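Local coordinates for protein ferritin heavy chain (Trichoplusia ni, PDB 1Z6O) that oxidises ferrous iron to the ferric form as the ferroxidase subunit of a secreted insect ferritin, which stores iron as ferric hydroxides, at residues Phe46-Asp49 against Val50-Arg53; Glu179-Phe182 against Asp183-Leu187; Ile10-Asp13 against Trp14-Met17; Tyr139-Val142 against Asp143-Thr146; Glu67-His70 against Ala71-Leu74. All blocks are in the same frame, centred on the assembly; numbering follows the deposited sequence.

How the contacts relate
From the N terminus the chain first meets contact 3, a beta turn in the loop that leads into helix 19-47. Contact 1 closes the short loop joining helices 19-47 and 54-80, and contact 5 lies within helix 54-80 at the iron site. Contact 4 is near the start of helix 139-168; contact 2 ends the short C-terminal helix 175-186. All five follow in series, with none nested or crossing. Contacts 1 and 2 meet at one end of the bundle through a salt bridge from Arg53 NE to Glu179 OE1. Toward the other end, Leu141 packs on Met17 of contact 3, while Tyr144 and Leu145 touch Lys73 and Leu74 of contact 5.

Contact 1: residues Phe46-Asp49 against Val50-Arg53; sequences FSKD and VVNR
Val51 wedges its two methyl groups between Phe46 and Lys48. CG1 meets the Phe46 ring obliquely, 3.6 Å from CD2, while CG2 lies 3.7 Å from CE of Lys48, whose chain bends at chi3 (-56°). Arg53 also crosses the Phe46 ring obliquely, its CB 3.8 Å from Phe46 CD2. Between these side chains the backbone folds back on itself: this is the tight loop joining the first two long helices of the ferritin four-helix bundle, and Arg53 is the N-cap residue of helix 54-80. Lys48 O takes two bonds, from Asn52 N at 2.7 Å, nearly along the C=O axis, and from Val51 N at 3.0 Å, well above the carbonyl plane. Phe46 O accepts Arg53 N in its carbonyl plane at 3.1 Å. With CG between its backbone N and carbonyl carbon (chi1 57°), Asp49 brings OD1 within a weak bond of Val50 N, while OD2 is bonded by Ala26 N of a neighbouring light chain.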
loop_
_atom_site.group_PDB
_atom_site.type_symbol
_atom_site.label_atom_id
_atom_site.label_comp_id
_atom_site.label_asym_id
_atom_site.label_seq_id
_atom_site.Cartn_x
_atom_site.Cartn_y
_atom_site.Cartn_z
ATOM N N PHE M 46 -28.089 -18.228 -38.962
ATOM C CA PHE M 46 -27.231 -19.077 -38.145
ATOM C C PHE M 46 -27.648 -19.170 -36.686
ATOM O O PHE M 46 -27.117 -19.995 -35.941
ATOM C CB PHE M 46 -25.759 -18.653 -38.301
ATOM C CG PHE M 46 -25.211 -18.956 -39.678
ATOM C CD1 PHE M 46 -25.140 -17.963 -40.649
ATOM C CD2 PHE M 46 -24.875 -20.270 -40.028
ATOM C CE1 PHE M 46 -24.749 -18.268 -41.965
ATOM C CE2 PHE M 46 -24.483 -20.594 -41.340
ATOM C CZ PHE M 46 -24.420 -19.592 -42.308
ATOM N N SER M 47 -28.615 -18.341 -36.289
ATOM C CA SER M 47 -29.154 -18.373 -34.928
ATOM C C SER M 47 -30.255 -19.438 -34.797
ATOM O O SER M 47 -30.640 -19.789 -33.684
ATOM C CB SER M 47 -29.767 -17.013 -34.551
ATOM O OG SER M 47 -28.765 -16.019 -34.452
ATOM N N LYS M 48 -30.778 -19.939 -35.916
ATOM C CA LYS M 48 -31.851 -20.947 -35.852
ATOM C C LYS M 48 -31.429 -22.209 -35.109
ATOM O O LYS M 48 -30.286 -22.656 -35.230
ATOM C CB LYS M 48 -32.328 -21.341 -37.256
ATOM C CG LYS M 48 -32.950 -20.193 -38.042
ATOM C CD LYS M 48 -33.698 -20.689 -39.285
ATOM C CE LYS M 48 -32.817 -21.505 -40.199
ATOM N NZ LYS M 48 -33.546 -21.914 -41.440
ATOM N N ASP M 49 -32.360 -22.796 -34.359
ATOM C CA ASP M 49 -32.057 -24.005 -33.596
ATOM C C ASP M 49 -31.598 -25.159 -34.487
ATOM O O ASP M 49 -30.742 -25.959 -34.086
ATOM C CB ASP M 49 -33.277 -24.437 -32.757
ATOM C CG ASP M 49 -34.544 -24.663 -33.603
ATOM O OD1 ASP M 49 -34.508 -24.515 -34.855
ATOM O OD2 ASP M 49 -35.595 -24.988 -33.006
ATOM N N VAL M 50 -32.151 -25.248 -35.694
ATOM C CA VAL M 50 -31.760 -26.322 -36.601
ATOM C C VAL M 50 -30.458 -26.064 -37.362
ATOM O O VAL M 50 -29.980 -26.942 -38.071
ATOM C CB VAL M 50 -32.886 -26.653 -37.614
ATOM C CG1 VAL M 50 -34.111 -27.165 -36.852
ATOM C CG2 VAL M 50 -33.240 -25.426 -38.453
ATOM N N VAL M 51 -29.883 -24.869 -37.222
ATOM C CA VAL M 51 -28.601 -24.557 -37.882
ATOM C C VAL M 51 -27.569 -24.529 -36.757
ATOM O O VAL M 51 -26.527 -25.187 -36.820
ATOM C CB VAL M 51 -28.660 -23.194 -38.609
ATOM C CG1 VAL M 51 -27.260 -22.811 -39.129
ATOM C CG2 VAL M 51 -29.651 -23.288 -39.780
ATOM N N ASN M 52 -27.875 -23.744 -35.729
ATOM C CA ASN M 52 -27.072 -23.675 -34.517
ATOM C C ASN M 52 -25.569 -23.434 -34.674
ATOM O O ASN M 52 -24.755 -24.242 -34.221
ATOM C CB ASN M 52 -27.316 -24.970 -33.697
ATOM C CG ASN M 52 -26.929 -24.821 -32.241
ATOM O OD1 ASN M 52 -27.291 -23.836 -31.599
ATOM N ND2 ASN M 52 -26.199 -25.801 -31.703
ATOM N N ARG M 53 -25.203 -22.318 -35.295
ATOM C CA ARG M 53 -23.795 -21.953 -35.461
ATOM C C ARG M 53 -23.672 -20.563 -34.829
ATOM O O ARG M 53 -23.652 -19.546 -35.529
ATOM C CB ARG M 53 -23.437 -21.916 -36.951
ATOM C CG ARG M 53 -23.518 -23.290 -37.636
ATOM C CD ARG M 53 -22.482 -24.254 -37.051
ATOM N NE ARG M 53 -22.455 -25.544 -37.748
ATOM C CZ ARG M 53 -22.577 -26.726 -37.145
ATOM N NH1 ARG M 53 -22.745 -26.787 -35.831
ATOM N NH2 ARG M 53 -22.514 -27.849 -37.851
#

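Contact 2: residues Glu179-Phe182 against Asp183-Leu187; sequences EFIF and DKKLL
Lys184 folds back one helical turn to lay its ammonium over a face of the Phe180 ring, near the end of helix 175-186, the short C-terminal helix that follows the four long helices of the ferritin fold. NZ stands 3.9 Å from the ring centroid of Phe180, 29° off the normal, a cation-pi contact reached through bends at chi2 (-49°) and chi4 (-64°). The same nitrogen forms a salt bridge with Asp183 OD2 at 2.8 Å, using that oxygen's anti lone pair, and makes a weak bond to Phe180 O; Tyr207 of a neighbouring light chain adds a second cation-pi contact. Shortening this side chain to an alanine is likely to leave Asp183 OD2 without its ammonium partner and the Phe180 face without its cation. Asp183 OD1 instead accepts Phe56 N, and Glu179 is held by Arg53 and by Gly105 N. Along the backbone, i to i+4 bonds satisfy the carbonyls of Glu179, Phe180, Ile181 and Phe182; the first is the shortest, Asp183 N to Glu179 O at 2.8 Å. On another side of the helix, Leu186 CD1 approaches Phe182 CE2 at 4.1 Å.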
loop_
_atom_site.group_PDB
_atom_site.type_symbol
_atom_site.label_atom_id
_atom_site.label_comp_id
_atom_site.label_asym_id
_atom_site.label_seq_id
_atom_site.Cartn_x
_atom_site.Cartn_y
_atom_site.Cartn_z
ATOM N N GLU M 179 -17.219 -27.747 -39.693
ATOM C CA GLU M 179 -17.931 -26.496 -39.445
ATOM C C GLU M 179 -18.164 -26.280 -37.949
ATOM O O GLU M 179 -18.108 -25.151 -37.457
ATOM C CB GLU M 179 -19.272 -26.478 -40.188
ATOM C CG GLU M 179 -19.870 -25.072 -40.299
ATOM C CD GLU M 179 -21.189 -25.055 -41.065
ATOM O OE1 GLU M 179 -22.251 -25.211 -40.424
ATOM O OE2 GLU M 179 -21.161 -24.903 -42.311
ATOM N N PHE M 180 -18.427 -27.357 -37.214
ATOM C CA PHE M 180 -18.643 -27.228 -35.775
ATOM C C PHE M 180 -17.409 -26.630 -35.088
ATOM O O PHE M 180 -17.516 -25.691 -34.295
ATOM C CB PHE M 180 -18.947 -28.598 -35.151
ATOM C CG PHE M 180 -19.110 -28.553 -33.652
ATOM C CD1 PHE M 180 -20.350 -28.255 -33.081
ATOM C CD2 PHE M 180 -18.021 -28.789 -32.814
ATOM C CE1 PHE M 180 -20.502 -28.196 -31.687
ATOM C CE2 PHE M 180 -18.159 -28.734 -31.411
ATOM C CZ PHE M 180 -19.403 -28.436 -30.850
ATOM N N ILE M 181 -16.235 -27.183 -35.385
ATOM C CA ILE M 181 -14.999 -26.698 -34.775
ATOM C C ILE M 181 -14.693 -25.262 -35.215
ATOM O O ILE M 181 -14.335 -24.411 -34.398
ATOM C CB ILE M 181 -13.810 -27.620 -35.153
ATOM C CG1 ILE M 181 -13.989 -28.984 -34.467
ATOM C CG2 ILE M 181 -12.469 -26.975 -34.734
ATOM C CD1 ILE M 181 -13.005 -30.050 -34.960
ATOM N N PHE M 182 -14.832 -25.001 -36.509
ATOM C CA PHE M 182 -14.564 -23.669 -37.055
ATOM C C PHE M 182 -15.480 -22.634 -36.388
ATOM O O PHE M 182 -15.050 -21.528 -36.033
ATOM C CB PHE M 182 -14.806 -23.691 -38.568
ATOM C CG PHE M 182 -14.376 -22.429 -39.277
ATOM C CD1 PHE M 182 -13.088 -22.313 -39.799
ATOM C CD2 PHE M 182 -15.266 -21.368 -39.430
ATOM C CE1 PHE M 182 -12.687 -21.143 -40.475
ATOM C CE2 PHE M 182 -14.878 -20.191 -40.105
ATOM C CZ PHE M 182 -13.589 -20.084 -40.625
ATOM N N ASP M 183 -16.744 -23.005 -36.216
ATOM C CA ASP M 183 -17.742 -22.134 -35.589
ATOM C C ASP M 183 -17.337 -21.780 -34.158
ATOM O O ASP M 183 -17.447 -20.625 -33.745
ATOM C CB ASP M 183 -19.113 -22.835 -35.573
ATOM C CG ASP M 183 -20.205 -21.989 -34.912
ATOM O OD1 ASP M 183 -20.595 -20.961 -35.504
ATOM O OD2 ASP M 183 -20.669 -22.349 -33.804
ATOM N N LYS M 184 -16.867 -22.762 -33.390
ATOM C CA LYS M 184 -16.472 -22.465 -32.016
ATOM C C LYS M 184 -15.205 -21.610 -31.993
ATOM O O LYS M 184 -15.039 -20.770 -31.105
ATOM C CB LYS M 184 -16.298 -23.763 -31.210
ATOM C CG LYS M 184 -17.580 -24.607 -31.178
ATOM C CD LYS M 184 -18.799 -23.755 -30.805
ATOM C CE LYS M 184 -20.121 -24.490 -31.050
ATOM N NZ LYS M 184 -20.336 -24.782 -32.504
ATOM N N LYS M 185 -14.315 -21.812 -32.963
ATOM C CA LYS M 185 -13.104 -20.982 -33.043
ATOM C C LYS M 185 -13.515 -19.515 -33.272
ATOM O O LYS M 185 -12.842 -18.602 -32.802
ATOM C CB LYS M 185 -12.202 -21.421 -34.198
ATOM C CG LYS M 185 -11.568 -22.789 -34.040
ATOM C CD LYS M 185 -10.390 -22.735 -33.118
ATOM C CE LYS M 185 -9.611 -24.045 -33.144
ATOM N NZ LYS M 185 -8.363 -23.877 -32.336
ATOM N N LEU M 186 -14.609 -19.278 -33.997
ATOM C CA LEU M 186 -15.058 -17.897 -34.212
ATOM C C LEU M 186 -15.429 -17.266 -32.871
ATOM O O LEU M 186 -15.373 -16.051 -32.720
ATOM C CB LEU M 186 -16.272 -17.832 -35.152
ATOM C CG LEU M 186 -16.000 -18.198 -36.620
ATOM C CD1 LEU M 186 -17.324 -18.261 -37.389
ATOM C CD2 LEU M 186 -15.052 -17.170 -37.249
ATOM N N LEU M 187 -15.816 -18.093 -31.904
ATOM C CA LEU M 187 -16.173 -17.599 -30.573
ATOM C C LEU M 187 -14.955 -17.581 -29.652
ATOM O O LEU M 187 -15.072 -17.243 -28.478
ATOM C CB LEU M 187 -17.240 -18.495 -29.933
ATOM C CG LEU M 187 -18.612 -18.535 -30.596
ATOM C CD1 LEU M 187 -19.451 -19.630 -29.953
ATOM C CD2 LEU M 187 -19.291 -17.171 -30.457
#

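Contact 3: residues Ile10-Asp13 against Trp14-Met17; sequences IPKD and WITM
Trp14 turns its indole back toward Pro11, so that NE1 donates to Pro11 O at 2.9 Å. The carbonyl oxygen lies in the ring plane, at the indole edge, but the bond is bent, with an angle of 131° at the hydrogen. The indole reaches it because CG sits between the backbone N and the carbonyl carbon of Trp14 (chi1 62°). Ile15 CG1 lies 3.4 Å above the indole plane, over its centre, so the ring is gripped at its edge and covered on a face. A type I beta turn from Lys12 to Ile15 sets this up: Ile15 N bonds to Lys12 O at 3.0 Å, from well above the carbonyl plane. Beside the turn, the side chains of Lys12 and Ile15 lie side by side, Ile15 CD1 4.1 Å from Lys12 CB. A water donates to Lys12 O at 2.6 Å and, weakly, to Ile15 O. Farther out, Thr16 OG1 is bonded to Arg81, Tyr65 of a neighbouring light chain meets Trp14 edge-to-face, and Ala161 of another heavy chain packs on the indole. The turn belongs to the N-terminal segment leading into helix 19-47. Its chemistry implies that the buried indole N-H is satisfied within the chain, leaving the hydrocarbon of the ring to meet the neighbouring subunits.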
loop_
_atom_site.group_PDB
_atom_site.type_symbol
_atom_site.label_atom_id
_atom_site.label_comp_id
_atom_site.label_asym_id
_atom_site.label_seq_id
_atom_site.Cartn_x
_atom_site.Cartn_y
_atom_site.Cartn_z
ATOM N N ILE M 10 -26.204 32.259 -42.848
ATOM C CA ILE M 10 -24.820 32.612 -42.572
ATOM C C ILE M 10 -24.085 32.381 -43.896
ATOM O O ILE M 10 -24.659 31.831 -44.836
ATOM C CB ILE M 10 -24.198 31.728 -41.449
ATOM C CG1 ILE M 10 -24.179 30.266 -41.883
ATOM C CG2 ILE M 10 -24.988 31.898 -40.129
ATOM C CD1 ILE M 10 -23.214 29.410 -41.053
ATOM N N PRO M 11 -22.816 32.792 -43.988
ATOM C CA PRO M 11 -22.022 32.613 -45.214
ATOM C C PRO M 11 -22.038 31.147 -45.660
ATOM O O PRO M 11 -22.010 30.246 -44.823
ATOM C CB PRO M 11 -20.624 33.060 -44.788
ATOM C CG PRO M 11 -20.918 34.111 -43.730
ATOM C CD PRO M 11 -22.030 33.465 -42.936
ATOM N N LYS M 12 -22.076 30.920 -46.971
ATOM C CA LYS M 12 -22.121 29.570 -47.522
ATOM C C LYS M 12 -20.993 29.227 -48.483
ATOM O O LYS M 12 -20.981 28.131 -49.037
ATOM C CB LYS M 12 -23.450 29.347 -48.242
ATOM C CG LYS M 12 -24.657 29.395 -47.322
ATOM C CD LYS M 12 -25.946 29.141 -48.078
ATOM C CE LYS M 12 -27.145 29.296 -47.151
ATOM N NZ LYS M 12 -28.432 28.963 -47.827
ATOM N N ASP M 13 -20.048 30.137 -48.690
ATOM C CA ASP M 13 -18.957 29.843 -49.623
ATOM C C ASP M 13 -18.156 28.601 -49.233
ATOM O O ASP M 13 -17.570 27.948 -50.096
ATOM C CB ASP M 13 -17.990 31.024 -49.739
ATOM C CG ASP M 13 -18.557 32.170 -50.570
ATOM O OD1 ASP M 13 -19.552 31.957 -51.299
ATOM O OD2 ASP M 13 -17.994 33.283 -50.501
ATOM N N TRP M 14 -18.121 28.285 -47.939
ATOM C CA TRP M 14 -17.382 27.114 -47.453
ATOM C C TRP M 14 -18.004 25.771 -47.860
ATOM O O TRP M 14 -17.347 24.728 -47.753
ATOM C CB TRP M 14 -17.276 27.158 -45.916
ATOM C CG TRP M 14 -18.625 27.104 -45.218
ATOM C CD1 TRP M 14 -19.532 28.129 -45.091
ATOM C CD2 TRP M 14 -19.215 25.965 -44.578
ATOM N NE1 TRP M 14 -20.649 27.690 -44.410
ATOM C CE2 TRP M 14 -20.480 26.368 -44.084
ATOM C CE3 TRP M 14 -18.797 24.636 -44.375
ATOM C CZ2 TRP M 14 -21.338 25.491 -43.397
ATOM C CZ3 TRP M 14 -19.650 23.760 -43.691
ATOM C CH2 TRP M 14 -20.907 24.196 -43.209
ATOM N N ILE M 15 -19.258 25.794 -48.312
ATOM C CA ILE M 15 -19.989 24.571 -48.704
ATOM C C ILE M 15 -19.640 24.323 -50.158
ATOM O O ILE M 15 -20.169 24.979 -51.041
ATOM C CB ILE M 15 -21.514 24.791 -48.525
ATOM C CG1 ILE M 15 -21.785 25.215 -47.071
ATOM C CG2 ILE M 15 -22.289 23.518 -48.885
ATOM C CD1 ILE M 15 -23.259 25.496 -46.755
ATOM N N THR M 16 -18.778 23.347 -50.413
ATOM C CA THR M 16 -18.267 23.153 -51.768
ATOM C C THR M 16 -18.461 21.839 -52.513
ATOM O O THR M 16 -18.015 21.724 -53.646
ATOM C CB THR M 16 -16.759 23.417 -51.757
ATOM O OG1 THR M 16 -16.152 22.519 -50.816
ATOM C CG2 THR M 16 -16.452 24.855 -51.312
ATOM N N MET M 17 -19.084 20.836 -51.908
ATOM C CA MET M 17 -19.231 19.579 -52.633
ATOM C C MET M 17 -20.048 19.767 -53.907
ATOM O O MET M 17 -20.991 20.559 -53.938
ATOM C CB MET M 17 -19.913 18.521 -51.760
ATOM C CG MET M 17 -19.003 17.958 -50.663
ATOM S SD MET M 17 -19.784 16.553 -49.824
ATOM C CE MET M 17 -19.860 15.358 -51.172
HETATM O O HOH W 1 -22.224 27.554 -51.255
#

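Contact 4: residues Tyr139-Val142 against Asp143-Thr146; sequences YHLV and DYLT
Tyr139-Val142 and Asp143-Thr146 form two successive turns of one alpha helix, with each carbonyl of the first four residues accepting the N-H four residues on. Leu145 N to Leu141 O is the straightest of these bonds, 2.9 Å with an angle of 171°. Val142 O is gripped twice, by Thr146 N and by Thr146 OG1 at 2.8 Å, from opposite faces of its plane. This is the start of helix 139-168, a long helix of the ferritin bundle, and its side chains reach both the interior and other heavy chains. The Leu141 and Leu145 side chains cross, with Leu141 CD1 3.8 Å from Leu145 CG; the same methyl nears the edge of the Tyr144 ring, 4.2 Å from Tyr144 CD2. A valine in place of Thr146 would probably leave Val142 O with the backbone N-H alone, its second donor lost. One water bridges His140 O, at 2.9 Å, and Asp143 OD2, at 2.6 Å, and lies over a face of the His140 imidazole, whose ND1 bonds to Tyr77 OH and NE2 to Glu151 of another heavy chain.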
loop_
_atom_site.group_PDB
_atom_site.type_symbol
_atom_site.label_atom_id
_atom_site.label_comp_id
_atom_site.label_asym_id
_atom_site.label_seq_id
_atom_site.Cartn_x
_atom_site.Cartn_y
_atom_site.Cartn_z
ATOM N N TYR M 139 -10.422 16.689 -53.246
ATOM C CA TYR M 139 -9.252 16.032 -52.666
ATOM C C TYR M 139 -9.478 15.381 -51.308
ATOM O O TYR M 139 -9.077 14.239 -51.082
ATOM C CB TYR M 139 -8.096 17.031 -52.519
ATOM C CG TYR M 139 -7.678 17.679 -53.822
ATOM C CD1 TYR M 139 -7.914 19.034 -54.054
ATOM C CD2 TYR M 139 -7.036 16.937 -54.815
ATOM C CE1 TYR M 139 -7.517 19.643 -55.246
ATOM C CE2 TYR M 139 -6.632 17.538 -56.018
ATOM C CZ TYR M 139 -6.878 18.891 -56.217
ATOM O OH TYR M 139 -6.460 19.497 -57.377
ATOM N N HIS M 140 -10.100 16.120 -50.401
ATOM C CA HIS M 140 -10.288 15.605 -49.058
ATOM C C HIS M 140 -11.202 14.393 -48.963
ATOM O O HIS M 140 -10.874 13.426 -48.270
ATOM C CB HIS M 140 -10.780 16.712 -48.127
ATOM C CG HIS M 140 -10.855 16.281 -46.695
ATOM N ND1 HIS M 140 -12.033 15.882 -46.099
ATOM C CD2 HIS M 140 -9.886 16.129 -45.758
ATOM C CE1 HIS M 140 -11.788 15.503 -44.854
ATOM N NE2 HIS M 140 -10.493 15.641 -44.621
ATOM N N LEU M 141 -12.340 14.422 -49.647
ATOM C CA LEU M 141 -13.237 13.269 -49.583
ATOM C C LEU M 141 -12.595 12.058 -50.256
ATOM O O LEU M 141 -12.704 10.940 -49.763
ATOM C CB LEU M 141 -14.597 13.587 -50.234
ATOM C CG LEU M 141 -15.599 12.411 -50.315
ATOM C CD1 LEU M 141 -15.774 11.735 -48.947
ATOM C CD2 LEU M 141 -16.951 12.944 -50.826
ATOM N N VAL M 142 -11.921 12.273 -51.382
ATOM C CA VAL M 142 -11.254 11.165 -52.068
ATOM C C VAL M 142 -10.252 10.501 -51.109
ATOM O O VAL M 142 -10.176 9.271 -51.000
ATOM C CB VAL M 142 -10.536 11.680 -53.338
ATOM C CG1 VAL M 142 -9.541 10.625 -53.873
ATOM C CG2 VAL M 142 -11.599 12.014 -54.412
ATOM N N ASP M 143 -9.501 11.332 -50.402
ATOM C CA ASP M 143 -8.504 10.860 -49.438
ATOM C C ASP M 143 -9.165 10.093 -48.290
ATOM O O ASP M 143 -8.667 9.055 -47.853
ATOM C CB ASP M 143 -7.744 12.059 -48.864
ATOM C CG ASP M 143 -6.768 11.653 -47.770
ATOM O OD1 ASP M 143 -5.716 11.132 -48.133
ATOM O OD2 ASP M 143 -7.069 11.830 -46.569
ATOM N N TYR M 144 -10.285 10.608 -47.802
ATOM C CA TYR M 144 -11.019 9.960 -46.717
ATOM C C TYR M 144 -11.537 8.580 -47.144
ATOM O O TYR M 144 -11.398 7.587 -46.416
ATOM C CB TYR M 144 -12.195 10.846 -46.305
ATOM C CG TYR M 144 -13.027 10.279 -45.179
ATOM C CD1 TYR M 144 -12.453 10.004 -43.934
ATOM C CD2 TYR M 144 -14.388 10.042 -45.344
ATOM C CE1 TYR M 144 -13.219 9.512 -42.877
ATOM C CE2 TYR M 144 -15.169 9.551 -44.288
ATOM C CZ TYR M 144 -14.575 9.292 -43.062
ATOM O OH TYR M 144 -15.334 8.827 -42.013
ATOM N N LEU M 145 -12.144 8.509 -48.323
ATOM C CA LEU M 145 -12.662 7.231 -48.814
ATOM C C LEU M 145 -11.534 6.238 -49.073
ATOM O O LEU M 145 -11.689 5.036 -48.861
ATOM C CB LEU M 145 -13.447 7.436 -50.117
ATOM C CG LEU M 145 -14.748 8.241 -49.944
ATOM C CD1 LEU M 145 -15.349 8.561 -51.306
ATOM C CD2 LEU M 145 -15.739 7.441 -49.092
ATOM N N THR M 146 -10.401 6.740 -49.539
ATOM C CA THR M 146 -9.283 5.861 -49.847
ATOM C C THR M 146 -8.577 5.337 -48.592
ATOM O O THR M 146 -8.357 4.133 -48.450
ATOM C CB THR M 146 -8.235 6.580 -50.727
ATOM O OG1 THR M 146 -8.849 7.023 -51.945
ATOM C CG2 THR M 146 -7.086 5.631 -51.071
HETATM O O HOH W 2 -9.298 13.018 -45.845
#

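Contact 5: residues Glu67-His70 against Ala71-Leu74; sequences EREH and AMKL. With FE (Fe (III) ion), chain B.
The ferroxidase site of the ferritin heavy chain takes two of its iron ligands from this part of helix 54-80, where Glu67 and His70 belong to an E-x-x-H sequence. Glu67 OE1 binds the iron at 2.1 Å and His70 ND1 at 2.0 Å; Glu32 and two waters complete the ligands seen. Glu67 bends at chi2 (-54°) and His70 sets CG anti to its carbonyl carbon (chi1 -69°), so that residues about one turn apart converge on the ion. One water ligand lies 2.7 Å from Glu67 OE2 and may donate to it. Away from the iron, Met72 SD sits over a face of the Arg68 guanidinium, 4.0 Å from NH2, and Met72 CE lies 3.2 Å from Glu69 OE1. Arg68 is extended and forms a salt bridge with Asp81 of a neighbouring light chain. The backbone carries the usual helical bonds, such as Ala71 N to Glu67 O at 3.0 Å. Within the bundle, Glu67 and Leu74 pack on helix 19-47, and Lys73 and Leu74 on helix 139-168.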
loop_
_atom_site.group_PDB
_atom_site.type_symbol
_atom_site.label_atom_id
_atom_site.label_comp_id
_atom_site.label_asym_id
_atom_site.label_seq_id
_atom_site.Cartn_x
_atom_site.Cartn_y
_atom_site.Cartn_z
ATOM N N GLU M 67 -21.630 -2.303 -40.660
ATOM C CA GLU M 67 -22.104 -1.645 -41.888
ATOM C C GLU M 67 -22.979 -0.438 -41.528
ATOM O O GLU M 67 -22.977 0.580 -42.226
ATOM C CB GLU M 67 -22.899 -2.612 -42.777
ATOM C CG GLU M 67 -22.062 -3.749 -43.404
ATOM C CD GLU M 67 -20.837 -3.243 -44.190
ATOM O OE1 GLU M 67 -20.908 -2.140 -44.776
ATOM O OE2 GLU M 67 -19.805 -3.957 -44.236
ATOM N N ARG M 68 -23.749 -0.558 -40.453
ATOM C CA ARG M 68 -24.572 0.565 -40.008
ATOM C C ARG M 68 -23.630 1.712 -39.619
ATOM O O ARG M 68 -23.909 2.878 -39.908
ATOM C CB ARG M 68 -25.438 0.142 -38.813
ATOM C CG ARG M 68 -26.195 1.281 -38.123
ATOM C CD ARG M 68 -27.205 0.697 -37.101
ATOM N NE ARG M 68 -27.899 1.734 -36.330
ATOM C CZ ARG M 68 -27.437 2.277 -35.209
ATOM N NH1 ARG M 68 -28.147 3.215 -34.583
ATOM N NH2 ARG M 68 -26.275 1.875 -34.703
ATOM N N GLU M 69 -22.516 1.393 -38.960
ATOM C CA GLU M 69 -21.551 2.439 -38.589
ATOM C C GLU M 69 -20.945 3.077 -39.856
ATOM O O GLU M 69 -20.668 4.274 -39.872
ATOM C CB GLU M 69 -20.403 1.877 -37.737
ATOM C CG GLU M 69 -20.799 1.384 -36.338
ATOM C CD GLU M 69 -21.383 2.487 -35.453
ATOM O OE1 GLU M 69 -20.871 3.630 -35.499
ATOM O OE2 GLU M 69 -22.345 2.208 -34.701
ATOM N N HIS M 70 -20.709 2.283 -40.902
ATOM C CA HIS M 70 -20.156 2.835 -42.152
ATOM C C HIS M 70 -21.136 3.849 -42.734
ATOM O O HIS M 70 -20.734 4.915 -43.208
ATOM C CB HIS M 70 -19.915 1.737 -43.205
ATOM C CG HIS M 70 -18.808 0.792 -42.858
ATOM N ND1 HIS M 70 -18.537 -0.342 -43.601
ATOM C CD2 HIS M 70 -17.913 0.801 -41.840
ATOM C CE1 HIS M 70 -17.527 -0.991 -43.049
ATOM N NE2 HIS M 70 -17.130 -0.318 -41.980
ATOM N N ALA M 71 -22.422 3.505 -42.732
ATOM C CA ALA M 71 -23.428 4.427 -43.249
ATOM C C ALA M 71 -23.393 5.727 -42.436
ATOM O O ALA M 71 -23.429 6.826 -42.994
ATOM C CB ALA M 71 -24.820 3.800 -43.157
ATOM N N MET M 72 -23.322 5.601 -41.114
ATOM C CA MET M 72 -23.284 6.785 -40.254
ATOM C C MET M 72 -22.053 7.654 -40.520
ATOM O O MET M 72 -22.144 8.886 -40.483
ATOM C CB MET M 72 -23.322 6.372 -38.769
ATOM C CG MET M 72 -24.665 5.781 -38.336
ATOM S SD MET M 72 -24.697 5.034 -36.659
ATOM C CE MET M 72 -23.216 5.766 -35.889
ATOM N N LYS M 73 -20.902 7.032 -40.779
ATOM C CA LYS M 73 -19.694 7.815 -41.055
ATOM C C LYS M 73 -19.832 8.631 -42.342
ATOM O O LYS M 73 -19.360 9.765 -42.409
ATOM C CB LYS M 73 -18.453 6.916 -41.171
ATOM C CG LYS M 73 -17.988 6.318 -39.846
ATOM C CD LYS M 73 -16.781 5.397 -40.051
ATOM C CE LYS M 73 -15.590 6.161 -40.625
ATOM N NZ LYS M 73 -14.385 5.304 -40.834
ATOM N N LEU M 74 -20.456 8.054 -43.367
ATOM C CA LEU M 74 -20.637 8.776 -44.632
ATOM C C LEU M 74 -21.611 9.933 -44.429
ATOM O O LEU M 74 -21.419 11.021 -44.974
ATOM C CB LEU M 74 -21.163 7.826 -45.716
ATOM C CG LEU M 74 -20.171 6.713 -46.099
ATOM C CD1 LEU M 74 -20.864 5.725 -47.040
ATOM C CD2 LEU M 74 -18.925 7.321 -46.780
HETATM FE FE FE B . -19.362 -0.916 -45.369
HETATM O O HOH W 3 -18.380 -2.584 -46.046
HETATM O O HOH W 4 -18.137 0.289 -46.486
#